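Local structure of AAC3-I (Uncultured bacterium, 5HMN) at residues C[10-15]-C[48-53]; C[55-60]-C[106-111]; C[82-87]-C[118-123]. The protein probably transfers an acetyl group from acetyl-coenzyme A to aminoglycoside antibiotics, as a GNAT-family resistance enzyme that binds coenzyme A. All coordinates share one frame; numbering follows the deposited sequence.

From the N terminus, the 10-15 loop after strand 5-9 meets 48-53, at the end of helix 42-49; interaction 1 thus closes a loop that is mostly helix. The chain then enters strand 54-61, where interaction 2 opens, so the two contacts stand in series, joined by a probable hydrogen bond from L10 N to A56 O. Interaction 2 closes at helix 100-115, but interaction 3 has by then opened on strand 82-91 and closes on strand 119-124, so these two cross. L108 ties them together, packing against I84, I86 and I120. The first contact fastens a corner of the fold; interaction 2 ties helix 100-115 to the sheet and interaction 3 joins strand 82-91 to strand 119-124 within it.

Interaction 1 (C[10-15]-C[48-53]); sequences LSPNEV and LLESDY
The puckered ring of P12 packs on 48-53 through CG, which lies 3.6 Å from CB of E50, while P12 CA rests 3.9 Å from CB of L49. The carboxylate of E50 takes no part in this packing, as it forms a salt bridge with R46 of helix 42-49, one turn back. The flat group of the loop is the E14 carboxylate: S11 N donates to E14 OE1 over 2.8 Å, from above the carboxylate plane, 45° out of it, and H8 is a further partner.

L49 is the main side chain inserted into the loop. Its chi1 of -76° sends CG toward the loop, and CD1 and CD2 then diverge to different neighbours. CD1 comes within 3.4 Å of S11 O and touches CG2 of V15 at 4.1 Å; CD2 faces CB of L10 at 4.2 Å. The S11 carbonyl oxygen is held by E14 N at 3.0 Å, closing a type I turn from S11 to E14. N13 N also donates to S11 OG over 2.9 Å, giving an ST turn; the hydroxyl and the carbonyl of S11 each take a backbone N-H, which probably helps hold the turn beside L49. L10 continues inward onto A56 and A58 of strand 54-61.

The contact itself is apolar; hydrogen bonds lie within the segments or run to neighbouring parts of the chain. It seats the connection between the first strand and first helix, where E14 occupies the N-cap position, against the C-terminal end of helix 42-49, a helical corner of the GNAT acetyltransferase fold.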
loop_
_atom_site.group_PDB
_atom_site.type_symbol
_atom_site.label_atom_id
_atom_site.label_comp_id
_atom_site.label_asym_id
_atom_site.label_seq_id
_atom_site.Cartn_x
_atom_site.Cartn_y
_atom_site.Cartn_z
ATOM N N LEU C 10 16.694 7.652 -5.470
ATOM C CA LEU C 10 17.528 6.613 -6.066
ATOM C C LEU C 10 17.082 6.296 -7.495
ATOM O O LEU C 10 15.891 6.158 -7.764
ATOM C CB LEU C 10 17.500 5.346 -5.211
ATOM C CG LEU C 10 18.001 5.509 -3.771
ATOM C CD1 LEU C 10 18.205 4.151 -3.115
ATOM C CD2 LEU C 10 19.277 6.329 -3.723
ATOM N N SER C 11 18.049 6.193 -8.402
ATOM C CA SER C 11 17.774 5.865 -9.796
ATOM C C SER C 11 18.008 4.373 -10.022
ATOM O O SER C 11 18.562 3.700 -9.150
ATOM C CB SER C 11 18.664 6.699 -10.724
ATOM O OG SER C 11 19.906 6.055 -10.946
ATOM N N PRO C 12 17.585 3.842 -11.184
ATOM C CA PRO C 12 17.915 2.451 -11.514
ATOM C C PRO C 12 19.418 2.202 -11.549
ATOM O O PRO C 12 19.849 1.059 -11.403
ATOM C CB PRO C 12 17.306 2.268 -12.908
ATOM C CG PRO C 12 16.181 3.234 -12.946
ATOM C CD PRO C 12 16.632 4.422 -12.149
ATOM N N ASN C 13 20.193 3.268 -11.735
ATOM C CA ASN C 13 21.649 3.185 -11.790
ATOM C C ASN C 13 22.294 3.160 -10.407
ATOM O O ASN C 13 23.510 3.299 -10.284
ATOM C CB ASN C 13 22.212 4.363 -12.588
ATOM C CG ASN C 13 21.691 4.407 -14.011
ATOM O OD1 ASN C 13 21.189 5.434 -14.472
ATOM N ND2 ASN C 13 21.811 3.290 -14.718
ATOM N N GLU C 14 21.485 2.982 -9.368
ATOM C CA GLU C 14 21.981 3.120 -8.001
ATOM C C GLU C 14 21.501 2.025 -7.059
ATOM O O GLU C 14 21.091 2.306 -5.933
ATOM C CB GLU C 14 21.583 4.489 -7.444
ATOM C CG GLU C 14 22.302 5.651 -8.117
ATOM C CD GLU C 14 21.673 6.988 -7.806
ATOM O OE1 GLU C 14 20.537 7.004 -7.293
ATOM O OE2 GLU C 14 22.312 8.026 -8.074
ATOM N N VAL C 15 21.569 0.779 -7.519
ATOM C CA VAL C 15 21.217 -0.369 -6.689
ATOM C C VAL C 15 22.162 -0.468 -5.492
ATOM O O VAL C 15 21.757 -0.863 -4.394
ATOM C CB VAL C 15 21.257 -1.686 -7.498
ATOM C CG1 VAL C 15 21.046 -2.890 -6.591
ATOM C CG2 VAL C 15 20.211 -1.660 -8.604
ATOM N N LEU C 48 12.784 -2.943 -9.946
ATOM C CA LEU C 48 11.926 -2.287 -8.965
ATOM C C LEU C 48 12.136 -0.774 -8.993
ATOM O O LEU C 48 11.184 -0.001 -8.887
ATOM C CB LEU C 48 12.197 -2.840 -7.564
ATOM C CG LEU C 48 11.363 -2.248 -6.423
ATOM C CD1 LEU C 48 9.872 -2.466 -6.666
ATOM C CD2 LEU C 48 11.783 -2.843 -5.090
ATOM N N LEU C 49 13.389 -0.358 -9.156
ATOM C CA LEU C 49 13.738 1.057 -9.185
ATOM C C LEU C 49 13.281 1.767 -10.462
ATOM O O LEU C 49 13.066 2.981 -10.465
ATOM C CB LEU C 49 15.252 1.224 -9.012
ATOM C CG LEU C 49 15.756 1.016 -7.580
ATOM C CD1 LEU C 49 17.276 1.002 -7.542
ATOM C CD2 LEU C 49 15.213 2.103 -6.665
ATOM N N GLU C 50 13.129 1.017 -11.545
ATOM C CA GLU C 50 12.668 1.613 -12.795
ATOM C C GLU C 50 11.179 1.364 -13.026
ATOM O O GLU C 50 10.665 1.600 -14.113
ATOM C CB GLU C 50 13.484 1.080 -13.967
ATOM C CG GLU C 50 13.435 -0.422 -14.104
ATOM C CD GLU C 50 14.437 -0.936 -15.112
ATOM O OE1 GLU C 50 15.132 -0.105 -15.737
ATOM O OE2 GLU C 50 14.542 -2.171 -15.277
ATOM N N SER C 51 10.491 0.899 -11.992
ATOM C CA SER C 51 9.047 0.712 -12.072
ATOM C C SER C 51 8.333 2.051 -11.937
ATOM O O SER C 51 8.915 3.034 -11.473
ATOM C CB SER C 51 8.565 -0.260 -10.997
ATOM O OG SER C 51 8.770 0.266 -9.697
ATOM N N ASP C 52 7.065 2.073 -12.338
ATOM C CA ASP C 52 6.263 3.291 -12.354
ATOM C C ASP C 52 5.861 3.784 -10.966
ATOM O O ASP C 52 5.617 4.977 -10.772
ATOM C CB ASP C 52 4.990 3.064 -13.177
ATOM C CG ASP C 52 5.282 2.662 -14.605
ATOM O OD1 ASP C 52 5.741 3.528 -15.379
ATOM O OD2 ASP C 52 5.049 1.486 -14.955
ATOM N N TYR C 53 5.777 2.867 -10.010
ATOM C CA TYR C 53 5.126 3.167 -8.741
ATOM C C TYR C 53 6.055 3.185 -7.526
ATOM O O TYR C 53 5.703 3.737 -6.483
ATOM C CB TYR C 53 3.994 2.164 -8.500
ATOM C CG TYR C 53 4.451 0.723 -8.427
ATOM C CD1 TYR C 53 4.763 0.133 -7.211
ATOM C CD2 TYR C 53 4.561 -0.048 -9.577
ATOM C CE1 TYR C 53 5.178 -1.182 -7.140
ATOM C CE2 TYR C 53 4.975 -1.365 -9.517
ATOM C CZ TYR C 53 5.281 -1.925 -8.296
ATOM O OH TYR C 53 5.691 -3.235 -8.233
#

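Interaction 2 (C[55-60]-C[106-111]); sequences IALAAL and EKLKEL
L57 and I55, two residues apart on strand 54-61 and therefore on the same face of the sheet, supply the strand's part of an apolar contact with helix 100-115. L57 divides its two methyls between successive turns of the helix. CD1 sits against CG of K107 at 3.8 Å and near CB of L108 at 4.1 Å, whereas CD2 touches CD1 of L111 at 3.6 Å, the closest approach between the segments. The L57 and L111 side chains run past one another in opposite directions, meshing flank to flank. Two residues earlier in the strand, the CG2 branch of I55 lies 4.0 Å from CD1 of L108 and 4.3 Å from CD1 of L111. L108 leaves the helix with CG anti to the backbone N (chi1 -170°), which carries CD1 to the isoleucine; CD2 packs on I84 and I86 of strand 82-91, two strands over.

The polar interactions lie within the helix or run from the strand to its sheet neighbour. K107 lends its aliphatic CB and CG to the leucine but bends at chi2 (72°), leading its ammonium group outward to a long salt bridge with E110, where NZ and OE2 are 3.8 Å apart. Along the helix backbone, L111 N donates to K107 O. On the strand, the backbone bonds of I55 and L57 go to A71 and L69 of the neighbouring strand 64-75.

The axes of strand and helix run 10.2 Å apart, their directions 143° from parallel. This is the layering of a GNAT alpha/beta core: a helix whose first turn takes in the end of the family's R-x-x-G-x-A sequence lies across one face of the central sheet, with the side chain of L108 about 10 Å from the bound coenzyme A.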
loop_
_atom_site.group_PDB
_atom_site.type_symbol
_atom_site.label_atom_id
_atom_site.label_comp_id
_atom_site.label_asym_id
_atom_site.label_seq_id
_atom_site.Cartn_x
_atom_site.Cartn_y
_atom_site.Cartn_z
ATOM N N ILE C 55 9.126 4.284 -5.155
ATOM C CA ILE C 55 9.935 5.467 -4.880
ATOM C C ILE C 55 10.890 5.208 -3.715
ATOM O O ILE C 55 10.469 4.822 -2.623
ATOM C CB ILE C 55 9.058 6.697 -4.547
ATOM C CG1 ILE C 55 8.138 7.039 -5.722
ATOM C CG2 ILE C 55 9.927 7.893 -4.181
ATOM C CD1 ILE C 55 7.181 8.181 -5.443
ATOM N N ALA C 56 12.178 5.419 -3.953
ATOM C CA ALA C 56 13.184 5.255 -2.908
ATOM C C ALA C 56 13.987 6.534 -2.738
ATOM O O ALA C 56 14.607 7.010 -3.685
ATOM C CB ALA C 56 14.105 4.088 -3.232
ATOM N N LEU C 57 13.964 7.095 -1.533
ATOM C CA LEU C 57 14.709 8.315 -1.240
ATOM C C LEU C 57 15.821 8.033 -0.239
ATOM O O LEU C 57 15.638 7.267 0.707
ATOM C CB LEU C 57 13.783 9.406 -0.687
ATOM C CG LEU C 57 12.566 9.803 -1.523
ATOM C CD1 LEU C 57 11.799 10.926 -0.841
ATOM C CD2 LEU C 57 12.984 10.212 -2.925
ATOM N N ALA C 58 16.970 8.664 -0.446
ATOM C CA ALA C 58 18.089 8.524 0.477
ATOM C C ALA C 58 18.581 9.884 0.946
ATOM O O ALA C 58 18.709 10.815 0.154
ATOM C CB ALA C 58 19.224 7.748 -0.177
ATOM N N ALA C 59 18.854 9.990 2.240
ATOM C CA ALA C 59 19.415 11.198 2.816
ATOM C C ALA C 59 20.906 11.001 3.042
ATOM O O ALA C 59 21.313 10.031 3.674
ATOM C CB ALA C 59 18.710 11.546 4.123
ATOM N N LEU C 60 21.721 11.911 2.521
ATOM C CA LEU C 60 23.166 11.770 2.634
ATOM C C LEU C 60 23.830 12.976 3.283
ATOM O O LEU C 60 23.424 14.115 3.069
ATOM C CB LEU C 60 23.798 11.528 1.264
ATOM C CG LEU C 60 23.496 10.171 0.631
ATOM C CD1 LEU C 60 22.340 10.284 -0.342
ATOM C CD2 LEU C 60 24.740 9.624 -0.044
ATOM N N GLU C 106 9.280 16.102 2.851
ATOM C CA GLU C 106 9.130 17.308 2.048
ATOM C C GLU C 106 9.500 17.024 0.594
ATOM O O GLU C 106 8.864 17.531 -0.332
ATOM C CB GLU C 106 9.992 18.442 2.608
ATOM C CG GLU C 106 9.931 19.726 1.797
ATOM C CD GLU C 106 10.448 20.929 2.563
ATOM O OE1 GLU C 106 11.478 20.798 3.261
ATOM O OE2 GLU C 106 9.819 22.005 2.472
ATOM N N LYS C 107 10.524 16.200 0.406
ATOM C CA LYS C 107 10.951 15.777 -0.921
ATOM C C LYS C 107 9.893 14.900 -1.577
ATOM O O LYS C 107 9.645 15.004 -2.779
ATOM C CB LYS C 107 12.276 15.024 -0.838
ATOM C CG LYS C 107 12.718 14.377 -2.136
ATOM C CD LYS C 107 13.177 15.409 -3.141
ATOM C CE LYS C 107 13.751 14.737 -4.376
ATOM N NZ LYS C 107 14.215 15.734 -5.379
ATOM N N LEU C 108 9.269 14.037 -0.784
ATOM C CA LEU C 108 8.241 13.141 -1.303
ATOM C C LEU C 108 7.009 13.933 -1.739
ATOM O O LEU C 108 6.325 13.556 -2.689
ATOM C CB LEU C 108 7.861 12.096 -0.253
ATOM C CG LEU C 108 6.967 10.953 -0.739
ATOM C CD1 LEU C 108 7.659 10.178 -1.851
ATOM C CD2 LEU C 108 6.598 10.031 0.410
ATOM N N LYS C 109 6.739 15.035 -1.043
ATOM C CA LYS C 109 5.631 15.921 -1.393
ATOM C C LYS C 109 5.817 16.546 -2.770
ATOM O O LYS C 109 4.919 16.498 -3.608
ATOM C CB LYS C 109 5.475 17.029 -0.349
ATOM C CG LYS C 109 4.919 16.571 0.988
ATOM C CD LYS C 109 4.726 17.756 1.921
ATOM C CE LYS C 109 4.111 17.330 3.242
ATOM N NZ LYS C 109 3.860 18.491 4.141
ATOM N N GLU C 110 6.985 17.144 -3.002
ATOM C CA GLU C 110 7.245 17.792 -4.286
ATOM C C GLU C 110 7.361 16.757 -5.404
ATOM O O GLU C 110 7.112 17.059 -6.569
ATOM C CB GLU C 110 8.505 18.660 -4.215
ATOM C CG GLU C 110 9.780 17.904 -3.919
ATOM C CD GLU C 110 10.990 18.818 -3.825
ATOM O OE1 GLU C 110 10.983 19.736 -2.976
ATOM O OE2 GLU C 110 11.946 18.619 -4.602
ATOM N N LEU C 111 7.724 15.529 -5.045
ATOM C CA LEU C 111 7.715 14.433 -6.006
ATOM C C LEU C 111 6.283 14.000 -6.300
ATOM O O LEU C 111 5.949 13.641 -7.430
ATOM C CB LEU C 111 8.527 13.247 -5.489
ATOM C CG LEU C 111 10.046 13.318 -5.646
ATOM C CD1 LEU C 111 10.687 12.073 -5.062
ATOM C CD2 LEU C 111 10.424 13.480 -7.107
#

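Interaction 3 (C[82-87]-C[118-123]); sequences SEIYIY and YVIFVQ
The rings of Y85 and F121 lie nearly parallel, planes at 20°, but are slid apart with centroids 5.0 Å from each other, so overlap is slight. F121 CG stands between its backbone N and carbonyl carbon (chi1 70°), which brings the ring over to strand 82-91, with Y85 CA over one face. Farther along that side, E83 and Y118 lie side by side: Y118 OH is hydrogen-bonded to E83 OE2 at 2.9 Å, from above the carboxylate plane. Y87 OH is hydrogen-bonded to E83 OE1 of the second subunit, and E83 OE2 weakly to its Y87 OH.

On the other side, I86 straddles two neighbours, its CG1 3.8 Å from I120 CG2 and its CB 3.7 Å from V122 CB.

Parallel-strand bonds join the backbones: I84 N to V119 O (3.1 Å), F121 N to I84 O (2.9 Å) and I86 N to F121 O (3.0 Å). Beyond these a water bridges I86 O and Q123 N, the strands no longer bonding directly there.

The pair forms the two strands of a beta-alpha-beta crossover through helix 100-115. Such parting of the strands is characteristic of the GNAT coenzyme A cleft, where V122 and Q123 touch the cofactor.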
loop_
_atom_site.group_PDB
_atom_site.type_symbol
_atom_site.label_atom_id
_atom_site.label_comp_id
_atom_site.label_asym_id
_atom_site.label_seq_id
_atom_site.Cartn_x
_atom_site.Cartn_y
_atom_site.Cartn_z
ATOM N N SER C 82 -4.104 9.555 -7.628
ATOM C CA SER C 82 -3.155 8.628 -7.031
ATOM C C SER C 82 -2.764 9.067 -5.628
ATOM O O SER C 82 -2.813 10.252 -5.294
ATOM C CB SER C 82 -1.911 8.493 -7.914
ATOM O OG SER C 82 -1.185 9.708 -7.981
ATOM N N GLU C 83 -2.391 8.097 -4.803
ATOM C CA GLU C 83 -1.873 8.368 -3.471
ATOM C C GLU C 83 -0.533 7.676 -3.284
ATOM O O GLU C 83 -0.284 6.622 -3.874
ATOM C CB GLU C 83 -2.842 7.889 -2.392
ATOM C CG GLU C 83 -4.293 7.882 -2.803
ATOM C CD GLU C 83 -5.157 7.137 -1.805
ATOM O OE1 GLU C 83 -4.604 6.352 -1.006
ATOM O OE2 GLU C 83 -6.389 7.336 -1.820
ATOM N N ILE C 84 0.317 8.263 -2.451
ATOM C CA ILE C 84 1.628 7.685 -2.180
ATOM C C ILE C 84 1.639 7.068 -0.786
ATOM O O ILE C 84 1.346 7.732 0.210
ATOM C CB ILE C 84 2.751 8.728 -2.308
ATOM C CG1 ILE C 84 2.769 9.320 -3.717
ATOM C CG2 ILE C 84 4.103 8.108 -1.979
ATOM C CD1 ILE C 84 3.836 10.368 -3.916
ATOM N N TYR C 85 1.951 5.781 -0.730
ATOM C CA TYR C 85 2.029 5.068 0.534
ATOM C C TYR C 85 3.477 4.956 1.010
ATOM O O TYR C 85 4.287 4.267 0.397
ATOM C CB TYR C 85 1.399 3.681 0.388
ATOM C CG TYR C 85 1.500 2.805 1.615
ATOM C CD1 TYR C 85 1.190 3.296 2.875
ATOM C CD2 TYR C 85 1.877 1.476 1.507
ATOM C CE1 TYR C 85 1.271 2.492 3.995
ATOM C CE2 TYR C 85 1.961 0.665 2.620
ATOM C CZ TYR C 85 1.657 1.177 3.864
ATOM O OH TYR C 85 1.737 0.371 4.981
ATOM N N ILE C 86 3.796 5.642 2.099
ATOM C CA ILE C 86 5.090 5.467 2.745
ATOM C C ILE C 86 5.137 4.110 3.440
ATOM O O ILE C 86 4.397 3.863 4.396
ATOM C CB ILE C 86 5.373 6.578 3.770
ATOM C CG1 ILE C 86 5.387 7.944 3.080
ATOM C CG2 ILE C 86 6.692 6.323 4.474
ATOM C CD1 ILE C 86 5.716 9.106 4.013
ATOM N N TYR C 87 5.995 3.222 2.951
ATOM C CA TYR C 87 6.124 1.917 3.572
ATOM C C TYR C 87 7.108 1.959 4.734
ATOM O O TYR C 87 6.745 1.623 5.855
ATOM C CB TYR C 87 6.559 0.856 2.560
ATOM C CG TYR C 87 6.372 -0.551 3.091
ATOM C CD1 TYR C 87 5.201 -1.259 2.844
ATOM C CD2 TYR C 87 7.352 -1.157 3.871
ATOM C CE1 TYR C 87 5.023 -2.542 3.346
ATOM C CE2 TYR C 87 7.184 -2.431 4.372
ATOM C CZ TYR C 87 6.021 -3.121 4.110
ATOM O OH TYR C 87 5.859 -4.393 4.619
ATOM N N TYR C 118 -2.553 13.322 -4.834
ATOM C CA TYR C 118 -3.286 14.315 -4.057
ATOM C C TYR C 118 -3.058 14.142 -2.559
ATOM O O TYR C 118 -3.416 15.015 -1.770
ATOM C CB TYR C 118 -4.787 14.255 -4.376
ATOM C CG TYR C 118 -5.526 13.103 -3.725
ATOM C CD1 TYR C 118 -6.254 13.291 -2.557
ATOM C CD2 TYR C 118 -5.503 11.833 -4.284
ATOM C CE1 TYR C 118 -6.933 12.241 -1.958
ATOM C CE2 TYR C 118 -6.175 10.779 -3.694
ATOM C CZ TYR C 118 -6.886 10.988 -2.532
ATOM O OH TYR C 118 -7.551 9.942 -1.945
ATOM N N VAL C 119 -2.450 13.025 -2.166
ATOM C CA VAL C 119 -2.223 12.766 -0.748
ATOM C C VAL C 119 -1.119 11.732 -0.518
ATOM O O VAL C 119 -0.865 10.857 -1.349
ATOM C CB VAL C 119 -3.534 12.300 -0.049
ATOM C CG1 VAL C 119 -3.898 10.889 -0.468
ATOM C CG2 VAL C 119 -3.423 12.404 1.470
ATOM N N ILE C 120 -0.438 11.869 0.612
ATOM C CA ILE C 120 0.522 10.878 1.060
ATOM C C ILE C 120 0.022 10.296 2.373
ATOM O O ILE C 120 -0.391 11.038 3.263
ATOM C CB ILE C 120 1.923 11.494 1.247
ATOM C CG1 ILE C 120 2.448 12.032 -0.087
ATOM C CG2 ILE C 120 2.885 10.471 1.838
ATOM C CD1 ILE C 120 3.756 12.807 0.039
ATOM N N PHE C 121 0.031 8.974 2.501
ATOM C CA PHE C 121 -0.386 8.377 3.763
ATOM C C PHE C 121 0.624 7.348 4.263
ATOM O O PHE C 121 1.421 6.795 3.497
ATOM C CB PHE C 121 -1.791 7.769 3.646
ATOM C CG PHE C 121 -1.867 6.540 2.782
ATOM C CD1 PHE C 121 -1.909 5.280 3.353
ATOM C CD2 PHE C 121 -1.912 6.646 1.403
ATOM C CE1 PHE C 121 -1.988 4.144 2.565
ATOM C CE2 PHE C 121 -1.985 5.514 0.607
ATOM C CZ PHE C 121 -2.025 4.260 1.192
ATOM N N VAL C 122 0.608 7.129 5.569
ATOM C CA VAL C 122 1.566 6.240 6.205
ATOM C C VAL C 122 0.971 5.683 7.493
ATOM O O VAL C 122 0.314 6.401 8.249
ATOM C CB VAL C 122 2.907 6.964 6.500
ATOM C CG1 VAL C 122 2.675 8.222 7.326
ATOM C CG2 VAL C 122 3.888 6.034 7.202
ATOM N N GLN C 123 1.168 4.390 7.718
ATOM C CA GLN C 123 0.722 3.757 8.949
ATOM C C GLN C 123 1.791 3.898 10.018
ATOM O O GLN C 123 2.968 3.644 9.773
ATOM C CB GLN C 123 0.401 2.278 8.728
ATOM C CG GLN C 123 -0.722 2.006 7.751
ATOM C CD GLN C 123 -1.127 0.544 7.740
ATOM O OE1 GLN C 123 -0.997 -0.153 8.748
ATOM N NE2 GLN C 123 -1.613 0.069 6.597
HETATM O O HOH W 1 3.355 2.830 6.523
HETATM O O HOH W 2 5.753 2.074 8.826
#